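Side-chain contacts in CalS13 (Micromonospora echinospora, PDB 4ZAS), which probably acts as a pyridoxal phosphate-dependent sugar aminotransferase and binds the sugar nucleotide dTDP-4-keto-6-deoxyglucose: residues A93-A98 with R244-L249; I151-R156 with A182-R187; G311-E316 with A376-H381. One frame throughout, in Å; residues are numbered along the deposited sequence.

Contact 1. Residues A93-A98 with R244-L249; sequences AARPGA and RLRRWL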
loop_
_atom_site.group_PDB
_atom_site.type_symbol
_atom_site.label_atom_id
_atom_site.label_comp_id
_atom_site.label_asym_id
_atom_site.label_seq_id
_atom_site.Cartn_x
_atom_site.Cartn_y
_atom_site.Cartn_z
ATOM N N ALA A 93 -9.624 -2.051 -15.750
ATOM C CA ALA A 93 -9.928 -1.208 -16.895
ATOM C C ALA A 93 -8.695 -1.042 -17.769
ATOM O O ALA A 93 -8.746 -1.209 -18.988
ATOM C CB ALA A 93 -10.436 0.132 -16.430
ATOM N N ALA A 94 -7.579 -0.726 -17.122
ATOM C CA ALA A 94 -6.308 -0.513 -17.800
ATOM C C ALA A 94 -5.739 -1.800 -18.402
ATOM O O ALA A 94 -5.220 -1.790 -19.514
ATOM C CB ALA A 94 -5.322 0.093 -16.835
ATOM N N ARG A 95 -5.815 -2.891 -17.645
ATOM C CA ARG A 95 -5.312 -4.204 -18.064
ATOM C C ARG A 95 -6.396 -5.252 -17.877
ATOM O O ARG A 95 -6.500 -5.854 -16.813
ATOM C CB ARG A 95 -4.064 -4.630 -17.271
ATOM C CG ARG A 95 -2.806 -3.790 -17.473
ATOM C CD ARG A 95 -1.901 -3.766 -16.212
ATOM N NE ARG A 95 -1.601 -5.087 -15.685
ATOM C CZ ARG A 95 -1.580 -5.385 -14.392
ATOM N NH1 ARG A 95 -1.827 -4.455 -13.480
ATOM N NH2 ARG A 95 -1.303 -6.618 -14.013
ATOM N N PRO A 96 -7.210 -5.475 -18.913
ATOM C CA PRO A 96 -8.413 -6.323 -18.832
ATOM C C PRO A 96 -8.292 -7.805 -18.360
ATOM O O PRO A 96 -9.164 -8.178 -17.578
ATOM C CB PRO A 96 -8.945 -6.274 -20.266
ATOM C CG PRO A 96 -8.501 -4.943 -20.767
ATOM C CD PRO A 96 -7.124 -4.762 -20.199
ATOM N N GLY A 97 -7.329 -8.638 -18.759
ATOM C CA GLY A 97 -6.184 -8.339 -19.596
ATOM C C GLY A 97 -5.075 -9.313 -19.213
ATOM O O GLY A 97 -5.046 -9.816 -18.090
ATOM N N ALA A 98 -4.178 -9.605 -20.151
ATOM C CA ALA A 98 -3.035 -10.470 -19.872
ATOM C C ALA A 98 -1.855 -10.115 -20.772
ATOM O O ALA A 98 -1.817 -9.037 -21.367
ATOM C CB ALA A 98 -3.416 -11.928 -20.041
ATOM N N ARG A 244 -8.075 -10.950 -6.616
ATOM C CA ARG A 244 -7.403 -11.666 -5.544
ATOM C C ARG A 244 -5.975 -11.971 -6.025
ATOM O O ARG A 244 -5.000 -11.853 -5.272
ATOM C CB ARG A 244 -8.160 -12.949 -5.200
ATOM C CG ARG A 244 -8.105 -13.337 -3.742
ATOM C CD ARG A 244 -9.062 -14.483 -3.411
ATOM N NE ARG A 244 -8.329 -15.739 -3.237
ATOM C CZ ARG A 244 -7.767 -16.130 -2.092
ATOM N NH1 ARG A 244 -7.859 -15.374 -1.007
ATOM N NH2 ARG A 244 -7.114 -17.282 -2.027
ATOM N N LEU A 245 -5.871 -12.291 -7.316
ATOM C CA LEU A 245 -4.603 -12.547 -7.964
ATOM C C LEU A 245 -3.702 -11.328 -7.958
ATOM O O LEU A 245 -2.541 -11.419 -7.546
ATOM C CB LEU A 245 -4.822 -12.983 -9.417
ATOM C CG LEU A 245 -4.531 -14.416 -9.834
ATOM C CD1 LEU A 245 -4.740 -14.553 -11.319
ATOM C CD2 LEU A 245 -3.092 -14.757 -9.474
ATOM N N ARG A 246 -4.214 -10.204 -8.458
ATOM C CA ARG A 246 -3.390 -9.006 -8.577
ATOM C C ARG A 246 -3.105 -8.399 -7.215
ATOM O O ARG A 246 -2.284 -7.487 -7.093
ATOM C CB ARG A 246 -4.045 -7.973 -9.478
ATOM C CG ARG A 246 -4.211 -8.442 -10.875
ATOM C CD ARG A 246 -4.729 -7.345 -11.764
ATOM N NE ARG A 246 -4.882 -7.827 -13.135
ATOM C CZ ARG A 246 -5.279 -7.070 -14.149
ATOM N NH1 ARG A 246 -5.580 -5.796 -13.936
ATOM N NH2 ARG A 246 -5.372 -7.582 -15.367
ATOM N N ARG A 247 -3.812 -8.876 -6.197
ATOM C CA ARG A 247 -3.597 -8.377 -4.858
ATOM C C ARG A 247 -2.228 -8.777 -4.325
ATOM O O ARG A 247 -1.631 -8.047 -3.531
ATOM C CB ARG A 247 -4.687 -8.879 -3.920
ATOM C CG ARG A 247 -4.509 -8.378 -2.521
ATOM C CD ARG A 247 -5.594 -8.845 -1.614
ATOM N NE ARG A 247 -5.739 -10.291 -1.547
ATOM C CZ ARG A 247 -6.632 -10.868 -0.747
ATOM N NH1 ARG A 247 -7.407 -10.095 0.013
ATOM N NH2 ARG A 247 -6.751 -12.194 -0.690
ATOM N N TRP A 248 -1.741 -9.937 -4.767
ATOM C CA TRP A 248 -0.456 -10.470 -4.327
ATOM C C TRP A 248 0.425 -10.819 -5.537
ATOM O O TRP A 248 0.708 -11.984 -5.822
ATOM C CB TRP A 248 -0.689 -11.686 -3.401
ATOM C CG TRP A 248 0.575 -12.372 -2.951
ATOM C CD1 TRP A 248 1.044 -13.600 -3.358
ATOM C CD2 TRP A 248 1.565 -11.842 -2.072
ATOM N NE1 TRP A 248 2.253 -13.873 -2.757
ATOM C CE2 TRP A 248 2.597 -12.807 -1.968
ATOM C CE3 TRP A 248 1.681 -10.648 -1.359
ATOM C CZ2 TRP A 248 3.723 -12.612 -1.174
ATOM C CZ3 TRP A 248 2.796 -10.459 -0.561
ATOM C CH2 TRP A 248 3.803 -11.435 -0.475
ATOM N N LEU A 249 0.851 -9.779 -6.248
ATOM C CA LEU A 249 1.865 -9.878 -7.309
ATOM C C LEU A 249 1.569 -10.810 -8.482
ATOM O O LEU A 249 2.465 -11.072 -9.289
ATOM C CB LEU A 249 3.211 -10.282 -6.709
ATOM C CG LEU A 249 3.679 -9.282 -5.652
ATOM C CD1 LEU A 249 4.451 -9.977 -4.577
ATOM C CD2 LEU A 249 4.513 -8.175 -6.285
#
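Arg-246 reaches across to the loop that follows helix 82-94 and grips the backbone of Arg-95 there. From CB the chain runs out almost fully extended, CG lying anti to the carbonyl carbon (chi1 -63°), and this straight run carries the guanidinium all the way to the loop. The first atom to come near the other segment is CD, 4.2 Å from Arg-95 NH2. Arg-246 NE lies 3.9 Å from Arg-95 NH2; the two arginines pass in opposite directions with their guanidinium groups stacked, centres 4.1 Å apart and planes 13° from parallel. At the tip both nitrogens turn to one acceptor. Arg-246 NH2 donates to Arg-95 O (N-H...O 155°), which lies close to the guanidinium plane, though the modelled 2.5 Å is doubtful at this resolution; Arg-246 NH1 adds a weak, more bent bond to Arg-95 O at 3.0 Å. Gly-97 O lies at the edge of the Arg-246 guanidinium, near its plane, 3.5 Å from Arg-246 NH2. NH1 is also hydrogen-bonded to Ser-91 OG, which, with the bonds to Arg-95 O, limits rotation of the group. A leucine in place of Arg-246 would probably leave Arg-95 O without these donors, one of them weak, and the Arg-95 guanidinium without its stacking partner. The Arg-95 guanidinium makes a cation-pi contact with Trp-267, and Arg-246 NE has a long, weak ion pair with Glu-266. The contact ties the C-terminal ends of helices 82-94 and 237-247 together, with Ala-93 packed against strand 155-161.

Contact 2. Residues I151-R156 with A182-R187; sequences ISPATR and AGYDRR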
loop_
_atom_site.group_PDB
_atom_site.type_symbol
_atom_site.label_atom_id
_atom_site.label_comp_id
_atom_site.label_asym_id
_atom_site.label_seq_id
_atom_site.Cartn_x
_atom_site.Cartn_y
_atom_site.Cartn_z
ATOM N N ILE A 151 -19.888 10.119 -21.820
ATOM C CA ILE A 151 -19.485 8.741 -22.073
ATOM C C ILE A 151 -19.123 8.623 -23.531
ATOM O O ILE A 151 -19.790 9.163 -24.406
ATOM C CB ILE A 151 -20.556 7.736 -21.671
ATOM C CG1 ILE A 151 -20.567 7.587 -20.154
ATOM C CG2 ILE A 151 -20.249 6.381 -22.269
ATOM C CD1 ILE A 151 -21.577 6.593 -19.665
ATOM N N SER A 152 -18.007 7.962 -23.764
ATOM C CA SER A 152 -17.354 7.922 -25.056
ATOM C C SER A 152 -16.802 6.509 -25.273
ATOM O O SER A 152 -16.697 5.734 -24.318
ATOM C CB SER A 152 -16.251 8.989 -25.085
ATOM O OG SER A 152 -15.328 8.796 -26.129
ATOM N N PRO A 153 -16.477 6.151 -26.527
ATOM C CA PRO A 153 -15.741 4.904 -26.772
ATOM C C PRO A 153 -14.415 4.849 -26.003
ATOM O O PRO A 153 -13.870 3.760 -25.816
ATOM C CB PRO A 153 -15.479 4.939 -28.280
ATOM C CG PRO A 153 -16.586 5.751 -28.828
ATOM C CD PRO A 153 -16.926 6.783 -27.780
ATOM N N ALA A 154 -13.923 6.009 -25.569
ATOM C CA ALA A 154 -12.671 6.123 -24.830
ATOM C C ALA A 154 -12.817 5.868 -23.335
ATOM O O ALA A 154 -11.823 5.742 -22.624
ATOM C CB ALA A 154 -12.067 7.498 -25.059
ATOM N N THR A 155 -14.045 5.827 -22.845
ATOM C CA THR A 155 -14.276 5.592 -21.428
ATOM C C THR A 155 -13.965 4.150 -21.055
ATOM O O THR A 155 -14.690 3.247 -21.469
ATOM C CB THR A 155 -15.726 5.890 -21.047
ATOM O OG1 THR A 155 -16.095 7.197 -21.521
ATOM C CG2 THR A 155 -15.912 5.801 -19.533
ATOM N N ARG A 156 -12.905 3.917 -20.284
ATOM C CA ARG A 156 -12.599 2.557 -19.853
ATOM C C ARG A 156 -13.349 2.254 -18.582
ATOM O O ARG A 156 -13.732 1.111 -18.317
ATOM C CB ARG A 156 -11.104 2.366 -19.621
ATOM C CG ARG A 156 -10.292 2.628 -20.848
ATOM C CD ARG A 156 -10.443 1.517 -21.872
ATOM N NE ARG A 156 -9.771 1.891 -23.108
ATOM C CZ ARG A 156 -10.383 2.483 -24.132
ATOM N NH1 ARG A 156 -11.689 2.718 -24.078
ATOM N NH2 ARG A 156 -9.701 2.818 -25.222
ATOM N N ALA A 182 -24.514 1.460 -25.827
ATOM C CA ALA A 182 -25.284 0.424 -26.510
ATOM C C ALA A 182 -24.473 -0.363 -27.545
ATOM O O ALA A 182 -24.437 -1.589 -27.489
ATOM C CB ALA A 182 -26.494 1.029 -27.155
ATOM N N GLY A 183 -23.823 0.318 -28.483
ATOM C CA GLY A 183 -23.083 -0.393 -29.516
ATOM C C GLY A 183 -21.650 -0.796 -29.184
ATOM O O GLY A 183 -21.038 -1.592 -29.893
ATOM N N TYR A 184 -21.147 -0.278 -28.070
ATOM C CA TYR A 184 -19.715 -0.223 -27.777
ATOM C C TYR A 184 -18.874 -1.511 -27.776
ATOM O O TYR A 184 -17.647 -1.435 -27.706
ATOM C CB TYR A 184 -19.536 0.445 -26.410
ATOM C CG TYR A 184 -19.625 1.952 -26.429
ATOM C CD1 TYR A 184 -20.084 2.637 -27.550
ATOM C CD2 TYR A 184 -19.221 2.693 -25.325
ATOM C CE1 TYR A 184 -20.145 4.014 -27.559
ATOM C CE2 TYR A 184 -19.282 4.066 -25.327
ATOM C CZ TYR A 184 -19.739 4.719 -26.440
ATOM O OH TYR A 184 -19.786 6.087 -26.420
ATOM N N ASP A 185 -19.512 -2.672 -27.810
ATOM C CA ASP A 185 -18.818 -3.973 -27.867
ATOM C C ASP A 185 -18.009 -4.293 -26.584
ATOM O O ASP A 185 -17.631 -5.445 -26.359
ATOM C CB ASP A 185 -17.956 -4.092 -29.157
ATOM C CG ASP A 185 -16.496 -3.678 -28.978
ATOM O OD1 ASP A 185 -15.740 -4.383 -28.280
ATOM O OD2 ASP A 185 -16.091 -2.672 -29.603
ATOM N N ARG A 186 -17.748 -3.299 -25.743
ATOM C CA ARG A 186 -17.489 -3.605 -24.339
ATOM C C ARG A 186 -17.917 -2.449 -23.437
ATOM O O ARG A 186 -17.572 -1.281 -23.658
ATOM C CB ARG A 186 -16.023 -3.984 -24.080
ATOM C CG ARG A 186 -14.994 -2.891 -24.184
ATOM C CD ARG A 186 -13.618 -3.458 -23.839
ATOM N NE ARG A 186 -13.608 -4.124 -22.534
ATOM C CZ ARG A 186 -12.912 -5.227 -22.253
ATOM N NH1 ARG A 186 -12.177 -5.816 -23.194
ATOM N NH2 ARG A 186 -12.968 -5.756 -21.033
ATOM N N ARG A 187 -18.718 -2.800 -22.439
ATOM C CA ARG A 187 -19.208 -1.865 -21.441
ATOM C C ARG A 187 -18.059 -1.377 -20.548
ATOM O O ARG A 187 -17.265 -2.176 -20.080
ATOM C CB ARG A 187 -20.294 -2.543 -20.598
ATOM C CG ARG A 187 -21.169 -1.621 -19.768
ATOM C CD ARG A 187 -22.234 -2.456 -19.098
ATOM N NE ARG A 187 -23.154 -1.694 -18.256
ATOM C CZ ARG A 187 -22.901 -1.335 -17.002
ATOM N NH1 ARG A 187 -23.811 -0.654 -16.316
ATOM N NH2 ARG A 187 -21.744 -1.655 -16.431
#
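Ser-152 O takes the backbone N-H of Thr-155 at 3.0 Å, and Tyr-184 lays its ring beside the same oxygen, with CE2 3.2 Å away. The first bond closes a type I beta turn, Ser-152 to Thr-155, and the side chains at its two ends stiffen it further. Ser-152 N donates to Thr-155 OG1, while Ser-152 OG accepts from Ala-154 N in a nearly straight bond (N-H...O 173°), which makes an ST turn. Arg-156 folds back as well: its NH1 reaches Pro-153 O at 3.0 Å, in the carbonyl plane and on a lone pair, with the oxygen in the plane of the guanidinium.

This braced turn lies in the connection between helix 144-150 and strand 155-161. Tyr-184 comes from the loop between helix 170-180 and strand 189-193. Strands 155-161 and 189-193 are parallel neighbours in the main sheet, joined through helix 170-180 as a beta-alpha-beta unit, so the contact pairs the loops that lead into two adjacent strands.

No hydrogen bond crosses between the two segments; the contact is apolar packing and a CH-pi contact. Pro-153 CA sits over one face of the tyrosine ring, 4.2 Å from its centroid and 25° off the normal, displaced toward the rim. Pro-153 CD lies 3.7 Å from Tyr-184 CZ and nearer still to the hydroxyl oxygen. Ile-151 supplies the other apolar touch: its CG2 branch, anti to the backbone N, meets Tyr-184 CE2 at 4.0 Å. Beyond the tyrosine, Ile-151 also packs on Ala-180 at the end of helix 170-180 and on Leu-110 of strand 108-111.

Contact 3. Residues G311-E316 with A376-H381; sequences GVEQTE and ADRVVH
Glu-313 and Arg-378 meet in a single salt bridge, OE1 to NH2 at 3.1 Å. The ion pair is oddly set. Arg-378 NH2 rides above the flat of the carboxylate, displaced toward OE1 and just 3.3 Å from Glu-313 CD, and the carboxylate and guanidinium planes stand 72° apart. Seen from the arginine, the glutamate is at the edge of the guanidinium, near its plane. The bend at chi3 (57°) swings the arginine's tip round to present that edge.

Among hydrogen bonds, the partner of the arginine is outside the pair: NH1 donates to Arg-374 O in helix 370-375, while NH2 faces the glutamate. Backbone bonds set the frame, Glu-313 pairing with Lys-331 and Arg-378 with Val-332. Glu-313 lies on edge strand 312-313 and Arg-378 just before edge strand 379-382 of a small antiparallel sheet; the two reach toward each other across strand 328-332, where Arg-378 also rests on Lys-331.

With one oxygen facing one nitrogen at the surface and no hydrogen bond between them, the attraction is likely to be electrostatic, loosely directed and weakened by solvent.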
loop_
_atom_site.group_PDB
_atom_site.type_symbol
_atom_site.label_atom_id
_atom_site.label_comp_id
_atom_site.label_asym_id
_atom_site.label_seq_id
_atom_site.Cartn_x
_atom_site.Cartn_y
_atom_site.Cartn_z
ATOM N N GLY A 311 -29.981 30.720 5.144
ATOM C CA GLY A 311 -28.564 30.597 4.859
ATOM C C GLY A 311 -28.016 29.192 5.004
ATOM O O GLY A 311 -26.815 28.959 4.865
ATOM N N VAL A 312 -28.900 28.256 5.317
ATOM C CA VAL A 312 -28.524 26.861 5.498
ATOM C C VAL A 312 -29.350 26.007 4.557
ATOM O O VAL A 312 -30.567 25.936 4.698
ATOM C CB VAL A 312 -28.713 26.404 6.953
ATOM C CG1 VAL A 312 -28.558 24.908 7.045
ATOM C CG2 VAL A 312 -27.739 27.107 7.853
ATOM N N GLU A 313 -28.710 25.434 3.546
ATOM C CA GLU A 313 -29.418 24.546 2.638
ATOM C C GLU A 313 -28.959 23.130 2.879
ATOM O O GLU A 313 -27.756 22.865 2.890
ATOM C CB GLU A 313 -29.197 24.945 1.176
ATOM C CG GLU A 313 -29.601 26.385 0.896
ATOM C CD GLU A 313 -29.720 26.707 -0.581
ATOM O OE1 GLU A 313 -29.549 25.792 -1.423
ATOM O OE2 GLU A 313 -29.974 27.895 -0.886
ATOM N N GLN A 314 -29.906 22.216 3.054
ATOM C CA GLN A 314 -29.563 20.824 3.333
ATOM C C GLN A 314 -29.498 20.060 2.012
ATOM O O GLN A 314 -29.911 20.576 0.966
ATOM C CB GLN A 314 -30.589 20.185 4.275
ATOM C CG GLN A 314 -30.769 20.922 5.607
ATOM C CD GLN A 314 -31.739 20.227 6.554
ATOM O OE1 GLN A 314 -32.024 19.040 6.423
ATOM N NE2 GLN A 314 -32.286 20.981 7.479
ATOM N N THR A 315 -28.991 18.835 2.082
ATOM C CA THR A 315 -28.836 17.937 0.943
ATOM C C THR A 315 -30.136 17.173 0.697
ATOM O O THR A 315 -30.936 16.996 1.617
ATOM C CB THR A 315 -27.669 16.940 1.189
ATOM O OG1 THR A 315 -26.419 17.604 0.970
ATOM C CG2 THR A 315 -27.743 15.726 0.260
ATOM N N GLU A 316 -30.373 16.791 -0.557
ATOM C CA GLU A 316 -31.501 15.941 -0.950
ATOM C C GLU A 316 -31.642 14.675 -0.076
ATOM O O GLU A 316 -30.645 14.126 0.389
ATOM C CB GLU A 316 -31.324 15.553 -2.425
ATOM C CG GLU A 316 -32.297 14.530 -2.959
ATOM C CD GLU A 316 -31.850 13.956 -4.289
ATOM O OE1 GLU A 316 -31.451 12.766 -4.336
ATOM O OE2 GLU A 316 -31.946 14.695 -5.295
ATOM N N ALA A 376 -19.125 24.545 -4.438
ATOM C CA ALA A 376 -17.762 24.355 -3.917
ATOM C C ALA A 376 -17.415 25.281 -2.754
ATOM O O ALA A 376 -16.798 24.840 -1.788
ATOM C CB ALA A 376 -16.746 24.524 -5.029
ATOM N N ASP A 377 -17.844 26.543 -2.830
ATOM C CA ASP A 377 -17.535 27.529 -1.787
ATOM C C ASP A 377 -18.616 27.600 -0.702
ATOM O O ASP A 377 -18.530 28.413 0.216
ATOM C CB ASP A 377 -17.330 28.918 -2.398
ATOM C CG ASP A 377 -16.291 28.923 -3.507
ATOM O OD1 ASP A 377 -15.248 28.249 -3.339
ATOM O OD2 ASP A 377 -16.497 29.621 -4.527
ATOM N N ARG A 378 -19.639 26.756 -0.821
ATOM C CA ARG A 378 -20.756 26.774 0.120
ATOM C C ARG A 378 -20.800 25.488 0.968
ATOM O O ARG A 378 -21.348 25.484 2.071
ATOM C CB ARG A 378 -22.080 26.984 -0.629
ATOM C CG ARG A 378 -22.232 28.365 -1.267
ATOM C CD ARG A 378 -23.365 28.400 -2.290
ATOM N NE ARG A 378 -24.647 28.007 -1.722
ATOM C CZ ARG A 378 -25.419 27.037 -2.211
ATOM N NH1 ARG A 378 -25.051 26.370 -3.303
ATOM N NH2 ARG A 378 -26.573 26.747 -1.618
ATOM N N VAL A 379 -20.242 24.394 0.448
ATOM C CA VAL A 379 -20.308 23.099 1.139
ATOM C C VAL A 379 -19.496 23.107 2.427
ATOM O O VAL A 379 -18.418 23.704 2.501
ATOM C CB VAL A 379 -19.837 21.957 0.246
ATOM C CG1 VAL A 379 -18.365 22.132 -0.099
ATOM C CG2 VAL A 379 -20.061 20.651 0.938
ATOM N N VAL A 380 -20.042 22.488 3.464
ATOM C CA VAL A 380 -19.354 22.463 4.733
ATOM C C VAL A 380 -19.841 21.242 5.492
ATOM O O VAL A 380 -20.940 20.767 5.243
ATOM C CB VAL A 380 -19.580 23.768 5.517
ATOM C CG1 VAL A 380 -21.012 23.842 6.078
ATOM C CG2 VAL A 380 -18.589 23.865 6.618
ATOM N N HIS A 381 -19.026 20.707 6.394
ATOM C CA HIS A 381 -19.418 19.509 7.124
ATOM C C HIS A 381 -19.354 19.723 8.626
ATOM O O HIS A 381 -18.399 20.315 9.137
ATOM C CB HIS A 381 -18.530 18.336 6.717
ATOM C CG HIS A 381 -18.592 18.025 5.253
ATOM N ND1 HIS A 381 -17.817 18.681 4.322
ATOM C CD2 HIS A 381 -19.362 17.156 4.556
ATOM C CE1 HIS A 381 -18.091 18.214 3.115
ATOM N NE2 HIS A 381 -19.027 17.288 3.229
#

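Contacts 1 and 2 are neighbours, their centres 21 Å apart, and they touch: Ala-93 CB lies 3.9 Å from Arg-156 O, and Pro-96 CB 4.1 Å from Arg-186 NH2. Contact 3 stands alone, its nearest atoms about 27 Å from contact 1, across the chain's centre, and about 19 Å from contact 2. In contact 1 the side chain of Arg-246 is about 11 Å from that of Arg-253, a residue that binds dTDP in a structure of this protein, though none is bound there in this chain. Leu-249 packs on Phe-116 of the second subunit; Phe-116 is one of the residues lining the dTDP-4-keto-6-deoxyglucose pocket. In contact 3, His-381 touches pocket residue Val-352, though the salt bridge itself is remote.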